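PDB 5BU9: beta-N-acetylhexosaminidase from Beutenbergia cavernae, which probably hydrolyses terminal non-reducing N-acetyl-D-hexosamine residues from N-acetyl-beta-D-hexosaminides, as a member of glycosyl hydrolase family 3. Local coordinates for residues D135-I149 and K184-T196. Sequence-based numbering, arbitrary orientation.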
ATOM      1  N   ASP A 135      -4.464   1.423 -11.758  1.00 32.49           N
ATOM      2  CA  ASP A 135      -3.867   0.724 -12.866  1.00 31.69           C
ATOM      3  C   ASP A 135      -4.819   0.874 -14.033  1.00 52.20           C
ATOM      4  O   ASP A 135      -6.022   0.878 -13.831  1.00 37.75           O
ATOM      5  CB  ASP A 135      -3.658  -0.770 -12.553  1.00 28.07           C
ATOM      6  CG  ASP A 135      -2.645  -1.013 -11.456  1.00 64.02           C
ATOM      7  OD1 ASP A 135      -1.537  -0.412 -11.491  1.00 35.86           O
ATOM      8  OD2 ASP A 135      -2.971  -1.828 -10.561  1.00 33.50           O
ATOM      9  N   VAL A 136      -4.300   0.990 -15.247  1.00 41.41           N
ATOM     10  CA  VAL A 136      -5.168   1.042 -16.414  1.00 30.65           C
ATOM     11  C   VAL A 136      -4.981  -0.215 -17.245  1.00 36.52           C
ATOM     12  O   VAL A 136      -3.863  -0.530 -17.617  1.00 42.14           O
ATOM     13  CB  VAL A 136      -4.895   2.302 -17.247  1.00 35.61           C
ATOM     14  CG1 VAL A 136      -5.744   2.294 -18.466  1.00 33.26           C
ATOM     15  CG2 VAL A 136      -5.210   3.533 -16.439  1.00 40.05           C
ATOM     16  N   VAL A 137      -6.068  -0.926 -17.532  1.00 41.85           N
ATOM     17  CA  VAL A 137      -6.013  -2.117 -18.371  1.00 47.15           C
ATOM     18  C   VAL A 137      -6.235  -1.620 -19.811  1.00 38.69           C
ATOM     19  O   VAL A 137      -6.935  -0.644 -20.017  1.00 45.26           O
ATOM     20  CB  VAL A 137      -7.040  -3.182 -17.896  1.00 44.19           C
ATOM     21  CG1 VAL A 137      -7.124  -4.361 -18.836  1.00 35.75           C
ATOM     22  CG2 VAL A 137      -6.652  -3.700 -16.534  1.00 30.13           C
ATOM     23  N   ALA A 138      -5.621  -2.269 -20.801  1.00 42.80           N
ATOM     24  CA  ALA A 138      -5.569  -1.710 -22.162  1.00 48.53           C
ATOM     25  C   ALA A 138      -6.926  -1.631 -22.831  1.00 36.78           C
ATOM     26  O   ALA A 138      -7.206  -0.673 -23.542  1.00 56.91           O
ATOM     27  CB  ALA A 138      -4.626  -2.529 -23.039  1.00 39.10           C
ATOM     28  N   SER A 139      -7.742  -2.668 -22.605  1.00 47.04           N
ATOM     29  CA  SER A 139      -9.047  -2.828 -23.254  1.00 48.96           C
ATOM     30  C   SER A 139      -9.822  -3.955 -22.570  1.00 57.69           C
ATOM     31  O   SER A 139      -9.217  -4.818 -21.935  1.00 46.61           O
ATOM     32  CB  SER A 139      -8.884  -3.139 -24.739  1.00 42.02           C
ATOM     33  OG  SER A 139      -8.402  -4.468 -24.916  1.00 51.34           O
ATOM     34  N   PRO A 140     -11.163  -3.950 -22.690  1.00 42.93           N
ATOM     35  CA  PRO A 140     -11.923  -5.025 -22.039  1.00 38.00           C
ATOM     36  C   PRO A 140     -11.589  -6.433 -22.595  1.00 57.55           C
ATOM     37  O   PRO A 140     -11.657  -7.406 -21.836  1.00 46.30           O
ATOM     38  CB  PRO A 140     -13.403  -4.637 -22.299  1.00 41.23           C
ATOM     39  CG  PRO A 140     -13.366  -3.561 -23.387  1.00 41.47           C
ATOM     40  CD  PRO A 140     -12.029  -2.870 -23.212  1.00 39.38           C
ATOM     41  N   GLU A 141     -11.207  -6.546 -23.868  1.00 49.89           N
ATOM     42  CA  GLU A 141     -10.829  -7.852 -24.459  1.00 49.14           C
ATOM     43  C   GLU A 141      -9.473  -8.319 -23.952  1.00 39.98           C
ATOM     44  O   GLU A 141      -9.216  -9.505 -23.824  1.00 58.56           O
ATOM     45  CB  GLU A 141     -10.803  -7.800 -25.990  1.00 43.23           C
ATOM     46  CG  GLU A 141     -10.357  -6.467 -26.600  1.00 86.81           C
ATOM     47  CD  GLU A 141     -11.484  -5.422 -26.699  1.00 81.33           C
ATOM     48  OE1 GLU A 141     -12.670  -5.770 -26.477  1.00 81.46           O
ATOM     49  OE2 GLU A 141     -11.179  -4.244 -27.003  1.00 83.65           O
ATOM     50  N   ALA A 142      -8.610  -7.380 -23.610  1.00 53.76           N
ATOM     51  CA  ALA A 142      -7.318  -7.763 -23.064  1.00 57.02           C
ATOM     52  C   ALA A 142      -7.365  -8.043 -21.544  1.00 43.98           C
ATOM     53  O   ALA A 142      -6.379  -8.472 -20.952  1.00 51.58           O
ATOM     54  CB  ALA A 142      -6.299  -6.676 -23.383  1.00 39.36           C
ATOM     55  N   ALA A 143      -8.518  -7.826 -20.920  1.00 45.41           N
ATOM     56  CA  ALA A 143      -8.551  -7.755 -19.464  1.00 48.63           C
ATOM     57  C   ALA A 143      -8.235  -9.094 -18.843  1.00 43.57           C
ATOM     58  O   ALA A 143      -7.491  -9.152 -17.867  1.00 38.40           O
ATOM     59  CB  ALA A 143      -9.909  -7.237 -18.965  1.00 36.73           C
ATOM     60  N   ALA A 144      -8.762 -10.167 -19.431  1.00 37.68           N
ATOM     61  CA  ALA A 144      -8.597 -11.510 -18.865  1.00 39.17           C
ATOM     62  C   ALA A 144      -7.148 -11.960 -18.939  1.00 44.25           C
ATOM     63  O   ALA A 144      -6.741 -12.851 -18.203  1.00 39.69           O
ATOM     64  CB  ALA A 144      -9.505 -12.534 -19.588  1.00 32.04           C
ATOM     65  N   ALA A 145      -6.373 -11.336 -19.827  1.00 36.48           N
ATOM     66  CA  ALA A 145      -4.994 -11.745 -20.042  1.00 42.82           C
ATOM     67  C   ALA A 145      -4.022 -11.116 -19.033  1.00 35.66           C
ATOM     68  O   ALA A 145      -2.845 -11.463 -19.024  1.00 42.85           O
ATOM     69  CB  ALA A 145      -4.575 -11.402 -21.461  1.00 37.90           C
ATOM     70  N   ASN A 146      -4.529 -10.194 -18.207  1.00 46.70           N
ATOM     71  CA  ASN A 146      -3.771  -9.478 -17.166  1.00 28.89           C
ATOM     72  C   ASN A 146      -4.064 -10.056 -15.763  1.00 32.43           C
ATOM     73  O   ASN A 146      -5.083  -9.716 -15.132  1.00 30.97           O
ATOM     74  CB  ASN A 146      -4.120  -7.979 -17.207  1.00 29.56           C
ATOM     75  CG  ASN A 146      -3.549  -7.205 -16.025  1.00 53.83           C
ATOM     76  OD1 ASN A 146      -4.285  -6.745 -15.145  1.00 33.33           O
ATOM     77  ND2 ASN A 146      -2.234  -7.055 -16.004  1.00 33.86           N
ATOM     78  N   PRO A 147      -3.198 -10.956 -15.278  1.00 32.92           N
ATOM     79  CA  PRO A 147      -3.543 -11.737 -14.079  1.00 31.39           C
ATOM     80  C   PRO A 147      -3.797 -10.926 -12.782  1.00 39.11           C
ATOM     81  O   PRO A 147      -4.741 -11.268 -12.075  1.00 38.77           O
ATOM     82  CB  PRO A 147      -2.319 -12.687 -13.920  1.00 26.37           C
ATOM     83  CG  PRO A 147      -1.784 -12.814 -15.350  1.00 30.94           C
ATOM     84  CD  PRO A 147      -1.921 -11.391 -15.874  1.00 34.22           C
ATOM     85  N   PRO A 148      -3.006  -9.880 -12.472  1.00 34.81           N
ATOM     86  CA  PRO A 148      -3.340  -9.227 -11.187  1.00 39.28           C
ATOM     87  C   PRO A 148      -4.586  -8.328 -11.189  1.00 33.35           C
ATOM     88  O   PRO A 148      -5.327  -8.271 -10.197  1.00 32.10           O
ATOM     89  CB  PRO A 148      -2.089  -8.375 -10.882  1.00 31.03           C
ATOM     90  CG  PRO A 148      -1.441  -8.137 -12.184  1.00 26.75           C
ATOM     91  CD  PRO A 148      -1.733  -9.388 -13.024  1.00 31.00           C
ATOM     92  N   ILE A 149      -4.817  -7.590 -12.259  1.00 38.03           N
ATOM     93  CA  ILE A 149      -5.878  -6.590 -12.199  1.00 28.36           C
ATOM     94  C   ILE A 149      -7.063  -7.026 -13.068  1.00 31.34           C
ATOM     95  O   ILE A 149      -8.157  -7.264 -12.568  1.00 35.89           O
ATOM     96  CB  ILE A 149      -5.369  -5.198 -12.627  1.00 34.78           C
ATOM     97  CG1 ILE A 149      -4.120  -4.767 -11.820  1.00 29.65           C
ATOM     98  CG2 ILE A 149      -6.523  -4.155 -12.529  1.00 32.22           C
ATOM     99  CD1 ILE A 149      -4.269  -4.922 -10.288  1.00 30.11           C
ATOM    100  N   LYS A 184      -2.725   2.604  -6.223  1.00 37.62           N
ATOM    101  CA  LYS A 184      -1.829   1.472  -6.528  1.00 28.55           C
ATOM    102  C   LYS A 184      -2.116   0.947  -7.955  1.00 33.29           C
ATOM    103  O   LYS A 184      -3.217   1.180  -8.463  1.00 37.17           O
ATOM    104  CB  LYS A 184      -2.016   0.392  -5.472  1.00 25.91           C
ATOM    105  CG  LYS A 184      -3.399  -0.275  -5.451  1.00 34.26           C
ATOM    106  CD  LYS A 184      -3.463  -1.193  -4.238  1.00 27.85           C
ATOM    107  CE  LYS A 184      -4.634  -2.139  -4.301  1.00 28.76           C
ATOM    108  NZ  LYS A 184      -4.778  -2.983  -3.046  1.00 33.17           N
ATOM    109  N   HIS A 185      -1.168   0.299  -8.635  1.00 33.77           N
ATOM    110  CA  HIS A 185       0.211   0.059  -8.207  1.00 32.93           C
ATOM    111  C   HIS A 185       1.172   0.718  -9.189  1.00 39.80           C
ATOM    112  O   HIS A 185       1.318   0.255 -10.313  1.00 34.15           O
ATOM    113  CB  HIS A 185       0.533  -1.455  -8.159  1.00 26.33           C
ATOM    114  CG  HIS A 185      -0.542  -2.305  -7.559  1.00 37.67           C
ATOM    115  ND1 HIS A 185      -1.765  -2.499  -8.164  1.00 30.41           N
ATOM    116  CD2 HIS A 185      -0.559  -3.050  -6.424  1.00 31.27           C
ATOM    117  CE1 HIS A 185      -2.496  -3.314  -7.420  1.00 56.32           C
ATOM    118  NE2 HIS A 185      -1.785  -3.671  -6.361  1.00 31.25           N
ATOM    119  N   PHE A 186       1.845   1.771  -8.755  1.00 33.57           N
ATOM    120  CA  PHE A 186       2.665   2.590  -9.635  1.00 37.57           C
ATOM    121  C   PHE A 186       3.892   1.809 -10.121  1.00 36.70           C
ATOM    122  O   PHE A 186       4.557   1.143  -9.329  1.00 29.10           O
ATOM    123  CB  PHE A 186       3.090   3.864  -8.893  1.00 28.53           C
ATOM    124  CG  PHE A 186       3.751   4.858  -9.752  1.00 37.63           C
ATOM    125  CD1 PHE A 186       3.006   5.833 -10.385  1.00 34.83           C
ATOM    126  CD2 PHE A 186       5.117   4.834  -9.933  1.00 26.91           C
ATOM    127  CE1 PHE A 186       3.600   6.784 -11.188  1.00 34.12           C
ATOM    128  CE2 PHE A 186       5.740   5.800 -10.759  1.00 35.58           C
ATOM    129  CZ  PHE A 186       4.974   6.762 -11.383  1.00 45.16           C
ATOM    130  N   PRO A 187       4.219   1.903 -11.414  1.00 30.60           N
ATOM    131  CA  PRO A 187       3.632   2.782 -12.452  1.00 30.35           C
ATOM    132  C   PRO A 187       2.464   2.189 -13.250  1.00 37.97           C
ATOM    133  O   PRO A 187       2.024   2.798 -14.241  1.00 35.67           O
ATOM    134  CB  PRO A 187       4.827   3.044 -13.391  1.00 34.38           C
ATOM    135  CG  PRO A 187       5.629   1.741 -13.315  1.00 25.69           C
ATOM    136  CD  PRO A 187       5.457   1.234 -11.869  1.00 24.77           C
ATOM    137  N   GLY A 188       1.943   1.052 -12.816  1.00 35.62           N
ATOM    138  CA  GLY A 188       0.796   0.437 -13.465  1.00 26.96           C
ATOM    139  C   GLY A 188       0.953  -1.067 -13.645  1.00 47.61           C
ATOM    140  O   GLY A 188       1.891  -1.539 -14.272  1.00 40.05           O
ATOM    141  N   LEU A 189       0.025  -1.833 -13.086  1.00 32.30           N
ATOM    142  CA  LEU A 189       0.106  -3.293 -13.108  1.00 25.99           C
ATOM    143  C   LEU A 189      -0.926  -3.890 -14.055  1.00 46.84           C
ATOM    144  O   LEU A 189      -1.082  -5.108 -14.119  1.00 31.87           O
ATOM    145  CB  LEU A 189      -0.102  -3.833 -11.695  1.00 30.87           C
ATOM    146  CG  LEU A 189       0.602  -5.077 -11.184  1.00 44.69           C
ATOM    147  CD1 LEU A 189       2.044  -5.150 -11.661  1.00 25.37           C
ATOM    148  CD2 LEU A 189       0.551  -5.064  -9.660  1.00 27.98           C
ATOM    149  N   GLY A 190      -1.629  -3.033 -14.790  1.00 28.72           N
ATOM    150  CA  GLY A 190      -2.693  -3.499 -15.650  1.00 28.85           C
ATOM    151  C   GLY A 190      -2.249  -4.066 -16.979  1.00 29.14           C
ATOM    152  O   GLY A 190      -3.089  -4.419 -17.797  1.00 43.71           O
ATOM    153  N   ARG A 191      -0.942  -4.159 -17.218  1.00 28.43           N
ATOM    154  CA  ARG A 191      -0.479  -4.632 -18.519  1.00 33.73           C
ATOM    155  C   ARG A 191       0.532  -5.793 -18.441  1.00 30.08           C
ATOM    156  O   ARG A 191       0.973  -6.293 -19.477  1.00 45.07           O
ATOM    157  CB  ARG A 191       0.106  -3.462 -19.314  1.00 29.66           C
ATOM    158  CG  ARG A 191      -0.854  -2.245 -19.358  1.00 34.41           C
ATOM    159  CD  ARG A 191      -0.406  -1.244 -20.446  1.00 35.22           C
ATOM    160  NE  ARG A 191      -0.559  -1.853 -21.761  1.00 54.79           N
ATOM    161  CZ  ARG A 191      -0.352  -1.240 -22.918  1.00 79.77           C
ATOM    162  NH1 ARG A 191       0.041   0.039 -22.958  1.00 53.24           N
ATOM    163  NH2 ARG A 191      -0.543  -1.924 -24.044  1.00 38.29           N
ATOM    164  N   VAL A 192       0.877  -6.258 -17.240  1.00 45.55           N
ATOM    165  CA  VAL A 192       1.705  -7.470 -17.143  1.00 33.93           C
ATOM    166  C   VAL A 192       0.870  -8.681 -17.553  1.00 28.74           C
ATOM    167  O   VAL A 192      -0.352  -8.673 -17.418  1.00 35.97           O
ATOM    168  CB  VAL A 192       2.271  -7.683 -15.732  1.00 32.58           C
ATOM    169  CG1 VAL A 192       3.346  -6.631 -15.397  1.00 29.92           C
ATOM    170  CG2 VAL A 192       1.130  -7.676 -14.707  1.00 25.87           C
ATOM    171  N   THR A 193       1.533  -9.718 -18.050  1.00 33.50           N
ATOM    172  CA  THR A 193       0.865 -10.949 -18.431  1.00 36.96           C
ATOM    173  C   THR A 193       1.132 -12.094 -17.430  1.00 29.50           C
ATOM    174  O   THR A 193       0.695 -13.221 -17.649  1.00 37.41           O
ATOM    175  CB  THR A 193       1.312 -11.382 -19.802  1.00 28.44           C
ATOM    176  OG1 THR A 193       2.751 -11.345 -19.824  1.00 28.77           O
ATOM    177  CG2 THR A 193       0.746 -10.440 -20.887  1.00 29.62           C
ATOM    178  N   GLU A 194       1.863 -11.799 -16.353  1.00 26.80           N
ATOM    179  CA  GLU A 194       2.063 -12.749 -15.255  1.00 43.74           C
ATOM    180  C   GLU A 194       1.809 -12.099 -13.929  1.00 33.12           C
ATOM    181  O   GLU A 194       1.737 -10.881 -13.847  1.00 33.76           O
ATOM    182  CB  GLU A 194       3.474 -13.325 -15.266  1.00 40.65           C
ATOM    183  CG  GLU A 194       3.662 -14.403 -16.354  1.00 45.43           C
ATOM    184  CD  GLU A 194       4.273 -13.798 -17.581  1.00101.84           C
ATOM    185  OE1 GLU A 194       3.912 -14.238 -18.704  1.00 99.95           O
ATOM    186  OE2 GLU A 194       5.097 -12.857 -17.403  1.00 76.40           O
ATOM    187  N   ASN A 195       1.677 -12.913 -12.888  1.00 41.56           N
ATOM    188  CA  ASN A 195       1.365 -12.414 -11.551  1.00 33.49           C
ATOM    189  C   ASN A 195       2.613 -12.374 -10.638  1.00 33.97           C
ATOM    190  O   ASN A 195       3.205 -13.417 -10.343  1.00 33.58           O
ATOM    191  CB  ASN A 195       0.282 -13.289 -10.893  1.00 29.26           C
ATOM    192  CG  ASN A 195      -0.465 -12.562  -9.797  1.00 48.47           C
ATOM    193  OD1 ASN A 195       0.084 -11.702  -9.100  1.00 47.18           O
ATOM    194  ND2 ASN A 195      -1.733 -12.899  -9.643  1.00 62.82           N
ATOM    195  N   THR A 196       2.954 -11.197 -10.121  1.00 30.32           N
ATOM    196  CA  THR A 196       4.135 -11.074  -9.269  1.00 28.19           C
ATOM    197  C   THR A 196       4.016 -11.829  -7.936  1.00 36.51           C
ATOM    198  O   THR A 196       5.030 -12.130  -7.332  1.00 29.85           O
ATOM    199  CB  THR A 196       4.477  -9.610  -8.972  1.00 30.32           C
ATOM    200  OG1 THR A 196       3.340  -8.957  -8.405  1.00 28.00           O
ATOM    201  CG2 THR A 196       4.972  -8.872 -10.270  1.00 25.24           C
TER
HETATM  202  O   HOH W   1      -1.667  -0.292 -15.690  1.00 39.32           O
HETATM  203  O   HOH W   2      -3.722  -4.811 -20.549  1.00 38.24           O
HETATM  204  O   HOH W   3      -1.502 -13.559 -19.773  1.00 43.35           O
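The carboxylate of D135 grips both the ring and the backbone of the H185 loop, where two loops of a family 3 TIM-barrel domain meet: one follows strand 128-129, the other continues from strand 180-186 through the KHFPG segment. D135 OD2 offers its syn lone pair to H185 ND1 at 2.8 Å, and carboxylate and imidazole lie only 3° from coplanar, an arrangement that fixes the rotation of the ring. D135 OD1 takes two backbone donors from opposite faces of the carboxylate plane, H185 N at 3.0 Å and L189 N at 2.6 Å. An acid suits this place because its two oxygens serve three N-H groups at once; an alanine here would probably leave those donors without their acceptor and the imidazole freer to turn. K184 CG and L189 CD2 cover the two ring faces, while H185 NE2 bonds a glycerol that may mark the sugar pocket. G190 lies so close to V136 O that any CB would clash with it.

N146 holds the second tight site. With CG anti to the backbone N (chi1 171°), its ND2 spends one hydrogen on L189 O and the other on V192 O, both at 2.9 Å, bridging the turn, a role that suits an amide, whose NH2 has two hydrogens to give and whose oxygen can still accept; OD1 accepts from G150 N. Beside it the compact, puckered ring of P148 puts CG 3.6 Å from V192 CG2 and also against L189 CG.

Toward A138, A145 and T193 the interface is looser and more exposed. R191 merely passes A138 and turns its guanidinium to D211, and waters replace direct bonds: one donates to A145 O at 2.6 Å and to T193 O at 3.1 Å.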